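Local coordinates for protein alpha-galactosidase (Lactobacillus brevis, PDB 3MI6) that probably hydrolyses terminal, non-reducing alpha-D-galactose residues from alpha-D-galactosides, as a member of glycoside hydrolase family 36, at residues Ala452-Val457 / Ser489-Ser494; Trp431-Pro436 / Gln446-Met451; Pro415-Val420 / Met480-Thr485; Phe281-Ala286 / Gln497-His502. All coordinates share one frame; numbering follows the deposited sequence.

Interaction 1 (Ala452-Val457 / Ser489-Ser494)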
loop_
_atom_site.group_PDB
_atom_site.type_symbol
_atom_site.label_atom_id
_atom_site.label_comp_id
_atom_site.label_asym_id
_atom_site.label_seq_id
_atom_site.Cartn_x
_atom_site.Cartn_y
_atom_site.Cartn_z
ATOM N N ALA D 452 -24.070 35.380 -23.579
ATOM C CA ALA D 452 -24.875 34.616 -24.514
ATOM C C ALA D 452 -25.538 35.552 -25.514
ATOM O O ALA D 452 -26.018 35.114 -26.557
ATOM C CB ALA D 452 -25.919 33.802 -23.776
ATOM N N ARG D 453 -25.557 36.844 -25.192
ATOM C CA ARG D 453 -26.162 37.851 -26.057
ATOM C C ARG D 453 -25.136 38.454 -27.004
ATOM O O ARG D 453 -24.128 39.008 -26.568
ATOM C CB ARG D 453 -26.768 38.971 -25.221
ATOM C CG ARG D 453 -27.787 38.530 -24.215
ATOM C CD ARG D 453 -27.854 39.529 -23.084
ATOM N NE ARG D 453 -29.134 39.458 -22.395
ATOM C CZ ARG D 453 -30.092 40.372 -22.507
ATOM N NH1 ARG D 453 -29.911 41.443 -23.273
ATOM N NH2 ARG D 453 -31.231 40.218 -21.842
ATOM N N PRO D 454 -25.394 38.351 -28.308
ATOM C CA PRO D 454 -24.498 38.948 -29.300
ATOM C C PRO D 454 -24.393 40.470 -29.188
ATOM O O PRO D 454 -23.428 41.042 -29.678
ATOM C CB PRO D 454 -25.127 38.527 -30.631
ATOM C CG PRO D 454 -25.841 37.262 -30.308
ATOM C CD PRO D 454 -26.372 37.438 -28.918
ATOM N N GLU D 455 -25.353 41.132 -28.560
ATOM C CA GLU D 455 -25.206 42.571 -28.370
ATOM C C GLU D 455 -24.075 42.842 -27.383
ATOM O O GLU D 455 -23.362 43.834 -27.490
ATOM C CB GLU D 455 -26.528 43.251 -27.942
ATOM C CG GLU D 455 -27.144 42.792 -26.609
ATOM C CD GLU D 455 -28.263 41.740 -26.767
ATOM O OE1 GLU D 455 -28.189 40.887 -27.694
ATOM O OE2 GLU D 455 -29.215 41.763 -25.947
ATOM N N VAL D 456 -23.904 41.939 -26.429
ATOM C CA VAL D 456 -22.867 42.092 -25.420
ATOM C C VAL D 456 -21.467 41.935 -26.011
ATOM O O VAL D 456 -20.580 42.741 -25.732
ATOM C CB VAL D 456 -23.065 41.104 -24.256
ATOM C CG1 VAL D 456 -21.905 41.180 -23.279
ATOM C CG2 VAL D 456 -24.376 41.394 -23.552
ATOM N N VAL D 457 -21.274 40.911 -26.834
ATOM C CA VAL D 457 -19.981 40.681 -27.471
ATOM C C VAL D 457 -19.563 41.879 -28.346
ATOM O O VAL D 457 -18.394 42.284 -28.337
ATOM C CB VAL D 457 -19.961 39.327 -28.256
ATOM C CG1 VAL D 457 -18.634 39.104 -28.929
ATOM C CG2 VAL D 457 -20.237 38.169 -27.314
ATOM N N SER D 489 -30.883 33.646 -18.462
ATOM C CA SER D 489 -30.742 34.565 -19.572
ATOM C C SER D 489 -32.142 34.917 -20.053
ATOM O O SER D 489 -32.933 34.030 -20.368
ATOM C CB SER D 489 -29.938 33.910 -20.696
ATOM O OG SER D 489 -29.776 34.778 -21.806
ATOM N N SER D 490 -32.458 36.204 -20.088
ATOM C CA SER D 490 -33.743 36.648 -20.629
ATOM C C SER D 490 -33.763 36.522 -22.156
ATOM O O SER D 490 -34.822 36.511 -22.785
ATOM C CB SER D 490 -34.054 38.080 -20.193
ATOM O OG SER D 490 -32.938 38.937 -20.375
ATOM N N ARG D 491 -32.573 36.410 -22.737
ATOM C CA ARG D 491 -32.401 36.273 -24.175
ATOM C C ARG D 491 -32.834 34.900 -24.664
ATOM O O ARG D 491 -33.054 34.693 -25.855
ATOM C CB ARG D 491 -30.930 36.495 -24.530
ATOM C CG ARG D 491 -30.573 36.189 -25.970
ATOM C CD ARG D 491 -31.407 37.046 -26.909
ATOM N NE ARG D 491 -31.041 36.812 -28.301
ATOM C CZ ARG D 491 -30.264 37.623 -29.010
ATOM N NH1 ARG D 491 -29.780 38.727 -28.444
ATOM N NH2 ARG D 491 -29.980 37.336 -30.278
ATOM N N LEU D 492 -32.938 33.953 -23.745
ATOM C CA LEU D 492 -33.267 32.584 -24.120
ATOM C C LEU D 492 -34.663 32.268 -23.619
ATOM O O LEU D 492 -35.135 32.887 -22.663
ATOM C CB LEU D 492 -32.242 31.606 -23.538
ATOM C CG LEU D 492 -30.772 31.888 -23.880
ATOM C CD1 LEU D 492 -29.831 31.025 -23.050
ATOM C CD2 LEU D 492 -30.495 31.683 -25.366
ATOM N N THR D 493 -35.338 31.325 -24.269
ATOM C CA THR D 493 -36.669 30.938 -23.833
ATOM C C THR D 493 -36.576 30.040 -22.600
ATOM O O THR D 493 -35.490 29.773 -22.099
ATOM C CB THR D 493 -37.442 30.244 -24.958
ATOM O OG1 THR D 493 -36.923 28.927 -25.167
ATOM C CG2 THR D 493 -37.314 31.037 -26.238
ATOM N N SER D 494 -37.718 29.586 -22.100
ATOM C CA SER D 494 -37.731 28.726 -20.927
ATOM C C SER D 494 -36.984 27.424 -21.200
ATOM O O SER D 494 -36.214 26.948 -20.368
ATOM C CB SER D 494 -39.170 28.426 -20.525
ATOM O OG SER D 494 -39.924 29.622 -20.484
#

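Interaction 2 (Trp431-Pro436 / Gln446-Met451)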
loop_
_atom_site.group_PDB
_atom_site.type_symbol
_atom_site.label_atom_id
_atom_site.label_comp_id
_atom_site.label_asym_id
_atom_site.label_seq_id
_atom_site.Cartn_x
_atom_site.Cartn_y
_atom_site.Cartn_z
ATOM N N TRP D 431 -28.323 43.226 -18.572
ATOM C CA TRP D 431 -27.168 42.485 -19.077
ATOM C C TRP D 431 -26.505 41.577 -18.021
ATOM O O TRP D 431 -25.763 40.666 -18.382
ATOM C CB TRP D 431 -26.132 43.448 -19.660
ATOM C CG TRP D 431 -26.434 43.915 -21.053
ATOM C CD1 TRP D 431 -27.609 43.772 -21.735
ATOM C CD2 TRP D 431 -25.539 44.606 -21.937
ATOM N NE1 TRP D 431 -27.500 44.327 -22.989
ATOM C CE2 TRP D 431 -26.243 44.848 -23.137
ATOM C CE3 TRP D 431 -24.213 45.041 -21.831
ATOM C CZ2 TRP D 431 -25.659 45.500 -24.225
ATOM C CZ3 TRP D 431 -23.640 45.693 -22.907
ATOM C CH2 TRP D 431 -24.360 45.914 -24.090
ATOM N N LEU D 432 -26.750 41.851 -16.734
ATOM C CA LEU D 432 -26.373 40.964 -15.627
ATOM C C LEU D 432 -27.097 39.620 -15.656
ATOM O O LEU D 432 -28.312 39.574 -15.575
ATOM C CB LEU D 432 -26.749 41.607 -14.290
ATOM C CG LEU D 432 -25.659 42.158 -13.383
ATOM C CD1 LEU D 432 -25.285 43.527 -13.860
ATOM C CD2 LEU D 432 -26.145 42.215 -11.953
ATOM N N ILE D 433 -26.354 38.526 -15.725
ATOM C CA ILE D 433 -26.942 37.208 -15.515
ATOM C C ILE D 433 -27.673 37.122 -14.173
ATOM O O ILE D 433 -27.054 37.125 -13.106
ATOM C CB ILE D 433 -25.871 36.123 -15.549
ATOM C CG1 ILE D 433 -25.206 36.109 -16.921
ATOM C CG2 ILE D 433 -26.471 34.771 -15.223
ATOM C CD1 ILE D 433 -24.294 34.917 -17.139
ATOM N N HIS D 434 -28.993 37.036 -14.223
ATOM C CA HIS D 434 -29.773 37.027 -12.993
ATOM C C HIS D 434 -31.040 36.213 -13.144
ATOM O O HIS D 434 -31.736 36.344 -14.136
ATOM C CB HIS D 434 -30.142 38.453 -12.619
ATOM C CG HIS D 434 -30.980 38.547 -11.388
ATOM N ND1 HIS D 434 -32.305 38.928 -11.416
ATOM C CD2 HIS D 434 -30.688 38.290 -10.091
ATOM C CE1 HIS D 434 -32.789 38.911 -10.187
ATOM N NE2 HIS D 434 -31.830 38.529 -9.364
ATOM N N ALA D 435 -31.345 35.370 -12.166
ATOM C CA ALA D 435 -32.601 34.621 -12.190
ATOM C C ALA D 435 -33.765 35.476 -11.651
ATOM O O ALA D 435 -33.688 36.040 -10.558
ATOM C CB ALA D 435 -32.459 33.325 -11.425
ATOM N N PRO D 436 -34.848 35.581 -12.434
ATOM C CA PRO D 436 -35.959 36.511 -12.207
ATOM C C PRO D 436 -36.252 36.963 -10.757
ATOM O O PRO D 436 -36.284 38.188 -10.541
ATOM C CB PRO D 436 -37.141 35.780 -12.844
ATOM C CG PRO D 436 -36.503 35.120 -14.044
ATOM C CD PRO D 436 -35.063 34.786 -13.658
ATOM N N GLN D 446 -18.880 41.607 -7.479
ATOM C CA GLN D 446 -19.197 41.752 -8.905
ATOM C C GLN D 446 -20.143 40.645 -9.423
ATOM O O GLN D 446 -20.449 39.671 -8.721
ATOM C CB GLN D 446 -17.918 41.748 -9.734
ATOM C CG GLN D 446 -17.345 40.359 -9.995
ATOM C CD GLN D 446 -15.844 40.376 -10.312
ATOM O OE1 GLN D 446 -15.366 39.580 -11.124
ATOM N NE2 GLN D 446 -15.096 41.277 -9.657
ATOM N N PHE D 447 -20.610 40.802 -10.657
ATOM C CA PHE D 447 -21.532 39.844 -11.257
ATOM C C PHE D 447 -21.133 39.639 -12.695
ATOM O O PHE D 447 -20.273 40.363 -13.193
ATOM C CB PHE D 447 -22.952 40.385 -11.183
ATOM C CG PHE D 447 -23.385 40.686 -9.794
ATOM C CD1 PHE D 447 -23.019 41.880 -9.194
ATOM C CD2 PHE D 447 -24.116 39.756 -9.069
ATOM C CE1 PHE D 447 -23.388 42.148 -7.910
ATOM C CE2 PHE D 447 -24.494 40.018 -7.785
ATOM C CZ PHE D 447 -24.135 41.219 -7.201
ATOM N N VAL D 448 -21.745 38.672 -13.374
ATOM C CA VAL D 448 -21.294 38.346 -14.718
ATOM C C VAL D 448 -22.258 38.789 -15.824
ATOM O O VAL D 448 -23.474 38.697 -15.677
ATOM C CB VAL D 448 -20.825 36.853 -14.850
ATOM C CG1 VAL D 448 -20.942 36.114 -13.531
ATOM C CG2 VAL D 448 -21.577 36.135 -15.926
ATOM N N LEU D 449 -21.696 39.314 -16.912
ATOM C CA LEU D 449 -22.472 39.723 -18.086
ATOM C C LEU D 449 -23.003 38.531 -18.850
ATOM O O LEU D 449 -22.319 37.532 -19.001
ATOM C CB LEU D 449 -21.595 40.508 -19.055
ATOM C CG LEU D 449 -21.028 41.806 -18.519
ATOM C CD1 LEU D 449 -19.997 42.373 -19.485
ATOM C CD2 LEU D 449 -22.185 42.758 -18.277
ATOM N N ASP D 450 -24.207 38.650 -19.378
ATOM C CA ASP D 450 -24.720 37.595 -20.240
ATOM C C ASP D 450 -24.011 37.525 -21.605
ATOM O O ASP D 450 -24.478 38.071 -22.599
ATOM C CB ASP D 450 -26.221 37.756 -20.416
ATOM C CG ASP D 450 -26.830 36.617 -21.156
ATOM O OD1 ASP D 450 -26.066 35.809 -21.708
ATOM O OD2 ASP D 450 -28.070 36.524 -21.190
HETATM N N MSE D 451 -22.882 36.838 -21.640
HETATM C CA MSE D 451 -22.122 36.636 -22.871
HETATM C C MSE D 451 -22.898 35.884 -23.937
HETATM O O MSE D 451 -22.428 35.728 -25.057
HETATM C CB MSE D 451 -20.843 35.846 -22.575
HETATM C CG MSE D 451 -19.866 36.542 -21.641
HETATM SE SE MSE D 451 -19.163 38.201 -22.406
HETATM C CE MSE D 451 -18.351 37.472 -24.019
#

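Interaction 3 (Pro415-Val420 / Met480-Thr485)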
loop_
_atom_site.group_PDB
_atom_site.type_symbol
_atom_site.label_atom_id
_atom_site.label_comp_id
_atom_site.label_asym_id
_atom_site.label_seq_id
_atom_site.Cartn_x
_atom_site.Cartn_y
_atom_site.Cartn_z
ATOM N N PRO D 415 -13.378 41.471 -19.067
ATOM C CA PRO D 415 -14.520 41.743 -19.958
ATOM C C PRO D 415 -15.852 41.189 -19.476
ATOM O O PRO D 415 -16.849 41.924 -19.417
ATOM C CB PRO D 415 -14.141 41.002 -21.239
ATOM C CG PRO D 415 -12.671 40.934 -21.212
ATOM C CD PRO D 415 -12.300 40.756 -19.774
ATOM N N GLU D 416 -15.867 39.896 -19.165
ATOM C CA GLU D 416 -17.096 39.184 -18.834
ATOM C C GLU D 416 -17.817 39.705 -17.568
ATOM O O GLU D 416 -18.896 39.212 -17.226
ATOM C CB GLU D 416 -16.790 37.681 -18.708
ATOM C CG GLU D 416 -15.984 37.083 -19.886
ATOM C CD GLU D 416 -15.080 35.912 -19.467
ATOM O OE1 GLU D 416 -15.609 34.839 -19.101
ATOM O OE2 GLU D 416 -13.836 36.061 -19.506
HETATM N N MSE D 417 -17.238 40.709 -16.897
HETATM C CA MSE D 417 -17.704 41.159 -15.570
HETATM C C MSE D 417 -18.307 42.570 -15.487
HETATM O O MSE D 417 -17.946 43.464 -16.253
HETATM C CB MSE D 417 -16.577 41.034 -14.534
HETATM C CG MSE D 417 -16.030 39.621 -14.387
HETATM SE SE MSE D 417 -17.395 38.266 -13.930
HETATM C CE MSE D 417 -16.359 36.698 -14.431
ATOM N N VAL D 418 -19.222 42.756 -14.534
ATOM C CA VAL D 418 -19.898 44.040 -14.317
ATOM C C VAL D 418 -20.113 44.317 -12.821
ATOM O O VAL D 418 -20.650 43.479 -12.094
ATOM C CB VAL D 418 -21.259 44.113 -15.087
ATOM C CG1 VAL D 418 -22.200 42.999 -14.635
ATOM C CG2 VAL D 418 -21.911 45.506 -14.963
ATOM N N SER D 419 -19.657 45.479 -12.363
ATOM C CA SER D 419 -19.919 45.951 -11.003
ATOM C C SER D 419 -21.215 46.771 -10.973
ATOM O O SER D 419 -21.566 47.399 -11.966
ATOM C CB SER D 419 -18.746 46.797 -10.506
ATOM O OG SER D 419 -17.824 46.021 -9.756
ATOM N N VAL D 420 -21.934 46.765 -9.854
ATOM C CA VAL D 420 -23.187 47.512 -9.797
ATOM C C VAL D 420 -22.906 49.010 -9.784
ATOM O O VAL D 420 -23.636 49.795 -10.399
ATOM C CB VAL D 420 -24.066 47.137 -8.586
ATOM C CG1 VAL D 420 -25.349 47.943 -8.600
ATOM C CG2 VAL D 420 -24.392 45.659 -8.601
HETATM N N MSE D 480 -10.634 36.968 -15.153
HETATM C CA MSE D 480 -11.994 36.476 -14.928
HETATM C C MSE D 480 -12.083 35.940 -13.493
HETATM O O MSE D 480 -11.648 34.816 -13.219
HETATM C CB MSE D 480 -12.336 35.387 -15.950
HETATM C CG MSE D 480 -13.823 35.135 -16.129
HETATM SE SE MSE D 480 -14.616 33.943 -14.791
HETATM C CE MSE D 480 -13.935 32.201 -15.390
ATOM N N ASN D 481 -12.661 36.740 -12.592
ATOM C CA ASN D 481 -12.452 36.584 -11.153
ATOM C C ASN D 481 -13.619 36.132 -10.261
ATOM O O ASN D 481 -13.523 36.213 -9.041
ATOM C CB ASN D 481 -11.874 37.877 -10.575
ATOM C CG ASN D 481 -10.419 38.077 -10.939
ATOM O OD1 ASN D 481 -10.025 39.134 -11.454
ATOM N ND2 ASN D 481 -9.608 37.057 -10.686
ATOM N N ARG D 482 -14.715 35.665 -10.836
ATOM C CA ARG D 482 -15.718 35.007 -10.011
ATOM C C ARG D 482 -16.441 33.916 -10.780
ATOM O O ARG D 482 -16.303 33.818 -11.988
ATOM C CB ARG D 482 -16.732 36.003 -9.468
ATOM C CG ARG D 482 -17.671 36.543 -10.509
ATOM C CD ARG D 482 -18.919 37.018 -9.878
ATOM N NE ARG D 482 -19.813 35.916 -9.553
ATOM C CZ ARG D 482 -20.974 36.073 -8.923
ATOM N NH1 ARG D 482 -21.361 37.287 -8.551
ATOM N NH2 ARG D 482 -21.750 35.029 -8.658
ATOM N N TYR D 483 -17.201 33.095 -10.070
ATOM C CA TYR D 483 -18.001 32.051 -10.709
ATOM C C TYR D 483 -19.479 32.465 -10.795
ATOM O O TYR D 483 -20.030 32.994 -9.838
ATOM C CB TYR D 483 -17.830 30.701 -9.991
ATOM C CG TYR D 483 -16.438 30.131 -10.131
ATOM C CD1 TYR D 483 -15.876 29.938 -11.389
ATOM C CD2 TYR D 483 -15.680 29.775 -9.004
ATOM C CE1 TYR D 483 -14.598 29.412 -11.531
ATOM C CE2 TYR D 483 -14.406 29.251 -9.133
ATOM C CZ TYR D 483 -13.863 29.070 -10.405
ATOM O OH TYR D 483 -12.584 28.547 -10.564
ATOM N N ALA D 484 -20.108 32.249 -11.945
ATOM C CA ALA D 484 -21.502 32.668 -12.090
ATOM C C ALA D 484 -22.421 31.948 -11.101
ATOM O O ALA D 484 -22.126 30.856 -10.609
ATOM C CB ALA D 484 -22.010 32.524 -13.534
ATOM N N THR D 485 -23.539 32.600 -10.819
ATOM C CA THR D 485 -24.435 32.223 -9.748
ATOM C C THR D 485 -25.854 32.643 -10.209
ATOM O O THR D 485 -25.998 33.549 -11.061
ATOM C CB THR D 485 -23.949 32.916 -8.441
ATOM O OG1 THR D 485 -23.725 31.941 -7.427
ATOM C CG2 THR D 485 -24.905 33.954 -7.942
#

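Interaction 4 (Phe281-Ala286 / Gln497-His502)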
loop_
_atom_site.group_PDB
_atom_site.type_symbol
_atom_site.label_atom_id
_atom_site.label_comp_id
_atom_site.label_asym_id
_atom_site.label_seq_id
_atom_site.Cartn_x
_atom_site.Cartn_y
_atom_site.Cartn_z
ATOM N N PHE D 281 -26.898 20.973 -18.651
ATOM C CA PHE D 281 -26.790 21.074 -20.095
ATOM C C PHE D 281 -27.943 20.390 -20.840
ATOM O O PHE D 281 -28.441 19.315 -20.445
ATOM C CB PHE D 281 -25.461 20.539 -20.599
ATOM C CG PHE D 281 -25.426 20.342 -22.087
ATOM C CD1 PHE D 281 -25.003 21.361 -22.923
ATOM C CD2 PHE D 281 -25.814 19.132 -22.649
ATOM C CE1 PHE D 281 -24.972 21.177 -24.298
ATOM C CE2 PHE D 281 -25.790 18.932 -24.006
ATOM C CZ PHE D 281 -25.368 19.949 -24.841
ATOM N N GLY D 282 -28.346 21.031 -21.928
ATOM C CA GLY D 282 -29.418 20.545 -22.766
ATOM C C GLY D 282 -29.441 21.446 -23.983
ATOM O O GLY D 282 -29.381 22.673 -23.847
ATOM N N TRP D 283 -29.510 20.859 -25.174
ATOM C CA TRP D 283 -29.462 21.674 -26.376
ATOM C C TRP D 283 -30.621 21.420 -27.322
ATOM O O TRP D 283 -30.726 20.328 -27.884
ATOM C CB TRP D 283 -28.160 21.436 -27.101
ATOM C CG TRP D 283 -27.942 22.409 -28.152
ATOM C CD1 TRP D 283 -28.297 22.296 -29.457
ATOM C CD2 TRP D 283 -27.321 23.673 -28.005
ATOM N NE1 TRP D 283 -27.930 23.419 -30.141
ATOM C CE2 TRP D 283 -27.325 24.286 -29.270
ATOM C CE3 TRP D 283 -26.756 24.352 -26.926
ATOM C CZ2 TRP D 283 -26.791 25.545 -29.489
ATOM C CZ3 TRP D 283 -26.225 25.607 -27.142
ATOM C CH2 TRP D 283 -26.253 26.193 -28.415
ATOM N N ASN D 284 -31.474 22.430 -27.500
ATOM C CA ASN D 284 -32.617 22.338 -28.412
ATOM C C ASN D 284 -32.210 22.370 -29.877
ATOM O O ASN D 284 -31.719 23.378 -30.392
ATOM C CB ASN D 284 -33.650 23.432 -28.135
ATOM C CG ASN D 284 -34.265 23.314 -26.759
ATOM O OD1 ASN D 284 -35.064 22.415 -26.497
ATOM N ND2 ASN D 284 -33.895 24.227 -25.866
ATOM N N LEU D 285 -32.440 21.246 -30.539
ATOM C CA LEU D 285 -32.017 21.040 -31.912
ATOM C C LEU D 285 -33.247 21.102 -32.820
ATOM O O LEU D 285 -33.945 20.097 -33.028
ATOM C CB LEU D 285 -31.326 19.677 -32.023
ATOM C CG LEU D 285 -30.382 19.342 -33.173
ATOM C CD1 LEU D 285 -29.208 20.308 -33.217
ATOM C CD2 LEU D 285 -29.914 17.904 -33.023
ATOM N N ALA D 286 -33.527 22.293 -33.336
ATOM C CA ALA D 286 -34.651 22.471 -34.238
ATOM C C ALA D 286 -34.419 21.712 -35.553
ATOM O O ALA D 286 -33.297 21.286 -35.852
ATOM C CB ALA D 286 -34.854 23.931 -34.509
ATOM N N GLN D 497 -32.940 27.364 -21.356
ATOM C CA GLN D 497 -32.120 27.798 -20.220
ATOM C C GLN D 497 -30.916 26.884 -19.939
ATOM O O GLN D 497 -29.876 27.341 -19.473
ATOM C CB GLN D 497 -32.962 28.030 -18.965
ATOM C CG GLN D 497 -33.886 29.229 -19.052
ATOM C CD GLN D 497 -33.143 30.531 -19.248
ATOM O OE1 GLN D 497 -32.144 30.794 -18.584
ATOM N NE2 GLN D 497 -33.633 31.361 -20.161
ATOM N N LEU D 498 -31.050 25.603 -20.245
ATOM C CA LEU D 498 -29.946 24.672 -20.068
ATOM C C LEU D 498 -28.883 24.847 -21.130
ATOM O O LEU D 498 -27.952 24.045 -21.210
ATOM C CB LEU D 498 -30.450 23.241 -20.113
ATOM C CG LEU D 498 -31.361 22.863 -18.963
ATOM C CD1 LEU D 498 -31.908 21.497 -19.211
ATOM C CD2 LEU D 498 -30.609 22.928 -17.656
ATOM N N GLU D 499 -29.025 25.883 -21.955
ATOM C CA GLU D 499 -28.062 26.153 -23.022
ATOM C C GLU D 499 -27.210 27.351 -22.679
ATOM O O GLU D 499 -26.375 27.753 -23.479
ATOM C CB GLU D 499 -28.766 26.475 -24.334
ATOM C CG GLU D 499 -29.338 25.324 -25.128
ATOM C CD GLU D 499 -30.151 25.824 -26.329
ATOM O OE1 GLU D 499 -29.832 26.918 -26.845
ATOM O OE2 GLU D 499 -31.113 25.140 -26.754
ATOM N N LEU D 500 -27.429 27.949 -21.512
ATOM C CA LEU D 500 -26.709 29.167 -21.159
ATOM C C LEU D 500 -25.229 28.870 -20.986
ATOM O O LEU D 500 -24.390 29.510 -21.617
ATOM C CB LEU D 500 -27.274 29.785 -19.888
ATOM C CG LEU D 500 -27.196 31.291 -19.617
ATOM C CD1 LEU D 500 -27.440 31.549 -18.126
ATOM C CD2 LEU D 500 -25.881 31.926 -20.053
ATOM N N PRO D 501 -24.890 27.889 -20.131
ATOM C CA PRO D 501 -23.461 27.672 -19.922
ATOM C C PRO D 501 -22.695 27.518 -21.224
ATOM O O PRO D 501 -21.717 28.219 -21.412
ATOM C CB PRO D 501 -23.428 26.394 -19.085
ATOM C CG PRO D 501 -24.681 26.473 -18.285
ATOM C CD PRO D 501 -25.701 27.039 -19.238
ATOM N N HIS D 502 -23.120 26.640 -22.119
ATOM C CA HIS D 502 -22.363 26.469 -23.353
ATOM C C HIS D 502 -22.375 27.714 -24.236
ATOM O O HIS D 502 -21.385 28.027 -24.901
ATOM C CB HIS D 502 -22.859 25.277 -24.148
ATOM C CG HIS D 502 -22.013 24.966 -25.336
ATOM N ND1 HIS D 502 -22.517 24.919 -26.612
ATOM C CD2 HIS D 502 -20.692 24.699 -25.441
ATOM C CE1 HIS D 502 -21.545 24.622 -27.454
ATOM N NE2 HIS D 502 -20.427 24.487 -26.769
#

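Interaction 1 (Ala452-Val457 / Ser489-Ser494)
Glu-455 and Arg-491 form a salt bridge in which OE1 of Glu-455 lies 2.8 Å from NH1 of Arg-491. Carboxylate and guanidinium are nearly coplanar (26° between planes), so the acid meets the edge of the base. Pro-454 lies over one face of the same guanidinium, its CD 3.7 Å from Arg-491 NH1. With CG anti to the backbone N (chi1 172°) and a bend at chi2, Arg-491 carries its charge to this spot while its CB rests 3.8 Å from CG of Arg-453, over one face of the Arg-453 guanidinium. That second guanidinium gives a weak in-plane hydrogen bond from NH2 of Arg-453 to OG of Ser-490 (2.6 Å, 126°). Its NH1 is 2.8 Å from Glu-455 OE2, a second salt bridge, and the shared carboxylate probably offsets the like charges of the two arginines. Further out, a type I turn from Ser-489 to Leu-492 presents Ser-490 and Arg-491, and Ser-489 OG is hydrogen-bonded to Asp-450. Arg-453 is the N-cap residue of helix 454-471. The contact therefore joins the start of that helix to the loop between strand 475-478 and helix 500-518, onto which Ser-489 and Leu-492 pack.

Interaction 2 (Trp431-Pro436 / Gln446-Met451)
Leu-432 and Leu-449 face each other in a single beta bridge, their CA atoms 4.8 Å apart, with one main-chain hydrogen bond on each flank. Asp-450 N donates to Trp-431 O at 2.7 Å (163°), and Ile-433 N to Val-448 O at 2.9 Å (161°). Trp-431 O also receives a CA-H contact from Leu-449, 3.4 Å from its CA. Beyond the bridge, Asp-450 is the centre of an inverse gamma turn. Among the side chains, Ile-433 sets its CG1 beside the backbone N (chi1 -62°), which sends that branch across the other chain: CG1 lies 3.7 Å from CA of Asp-450, and CD1 touches CG2 of Val-448. CD2 of Leu-432 packs 3.8 Å from CB of Phe-447, near the root of the ring. An alanine in place of Ile-433 would lack the CG1-CD1 branch and would probably leave a gap against Val-448 and Asp-450. Tyr-504 of helix 500-518 packs on both Ile-433 and Val-448. Two main-chain bonds thus fix the bridge and the Ile-433 and Leu-432 contacts supply apolar packing, while the Asp-450 carboxylate bonds to Ser-489 OG, far along the chain, and to nearby Ala-452 N, so this buried acid is satisfied by hydrogen bonds outside the bridge.

Interaction 3 (Pro415-Val420 / Met480-Thr485)
Met-417 packs against Met-480 and Arg-482 in a buried, mainly apolar contact with no hydrogen bond from one segment to the other. It joins the chain that follows barrel strand 408-413 to the loop that follows barrel strand 475-478. Both methionines are selenomethionines in the crystal. The CE end of Met-417 reaches the CG-SE part of Met-480, 3.4 Å from its CG, while SE of Met-417 lies 3.8 Å from CG of Arg-482. Glu-416 adds its carboxylate, OE1 being 3.5 Å from Met-480 CG, but its polar bonds run outward, from OE1 to Tyr-504 OH and from OE2 to Arg-533 and Trp-478. In the eight-stranded parallel barrel of this family, loops at the C-terminal ends of the strands frame the catalytic pocket. Accordingly, Met-480 and Asn-481 are predicted substrate-binding residues directly after the probable nucleophile, Asp-479. Arg-482 is held side-on to Tyr-483 O, with NE (2.9 Å, 147°) and NH2 (2.9 Å) both donating to that one oxygen, which lies in the guanidinium plane. A chi3 turn of -79° folds the guanidinium back onto this neighbouring carbonyl, and NH1 bonds to the carbonyls of Gln-446 and Thr-441. A leucine replacing Arg-482 would remove all these donors, and would probably leave the three carbonyl oxygens without their shared mate and the loop freer to shift.

Interaction 4 (Phe281-Ala286 / Gln497-His502)
Trp-283 is flanked on opposite faces of its indole by Glu-499 and His-502, which approach it in different ways. The carboxylate of Glu-499 stacks on one face, its plane 29° from that of the ring and its CD 3.7 Å above it, displaced toward the rim. From the other side His-502 comes edge-on, an offset edge-to-face pair with the imidazole and six-membered ring centroids 5.7 Å apart and the planes at 78°. Trp-283 holds CG anti to its own N (chi1 -168°), which carries the indole to a place between them. Trp-283 belongs to strand 283-285, paired antiparallel with strand 174-186 in the N-terminal beta domain, whereas residues 497-502 form a 3-10 turn leading into helix 500-518 of the barrel domain, so these side chains meet where the two domains join. The extended Glu-499 chain also reaches along the strand: its OE2 accepts from Asn-284 N at 2.8 Å and from Asn-284 ND2 at 3.1 Å, the donors arriving from opposite faces of the carboxylate plane. OE1 makes a salt bridge with Arg-503, while Asn-284 ND2 also bonds to Asp-495 O. At the other end Leu-498 O receives a weak hydrogen bond from Gly-282 N (3.1 Å) and a CA-H contact from Phe-281, whose CA is 3.4 Å away. Arg-99 of a second subunit packs on Leu-498.

Three of the contacts, interactions 1 to 3, lie within the barrel domain, and interaction 4 joins that domain to the N-terminal beta domain. Interactions 2 and 3 are closest, with centres about 8 Å apart, and share the two-stranded sheet of 417-418 and 447-448. Interaction 2 comes wholly before interaction 1 along the chain, with about 10 Å between their centres, and a probable hydrogen bond between Ser-489 and Asp-450 connects them. Interactions 1 and 3 alternate along the chain. Interaction 4 spans all the others in sequence; its centre is about 12 Å from that of interaction 1, to which a probable hydrogen bond from Gln-497 NE2 to Ser-489 O joins it, and about 21 Å from that of interaction 3. Contacts thus run from the predicted substrate pocket outward to the domain boundary.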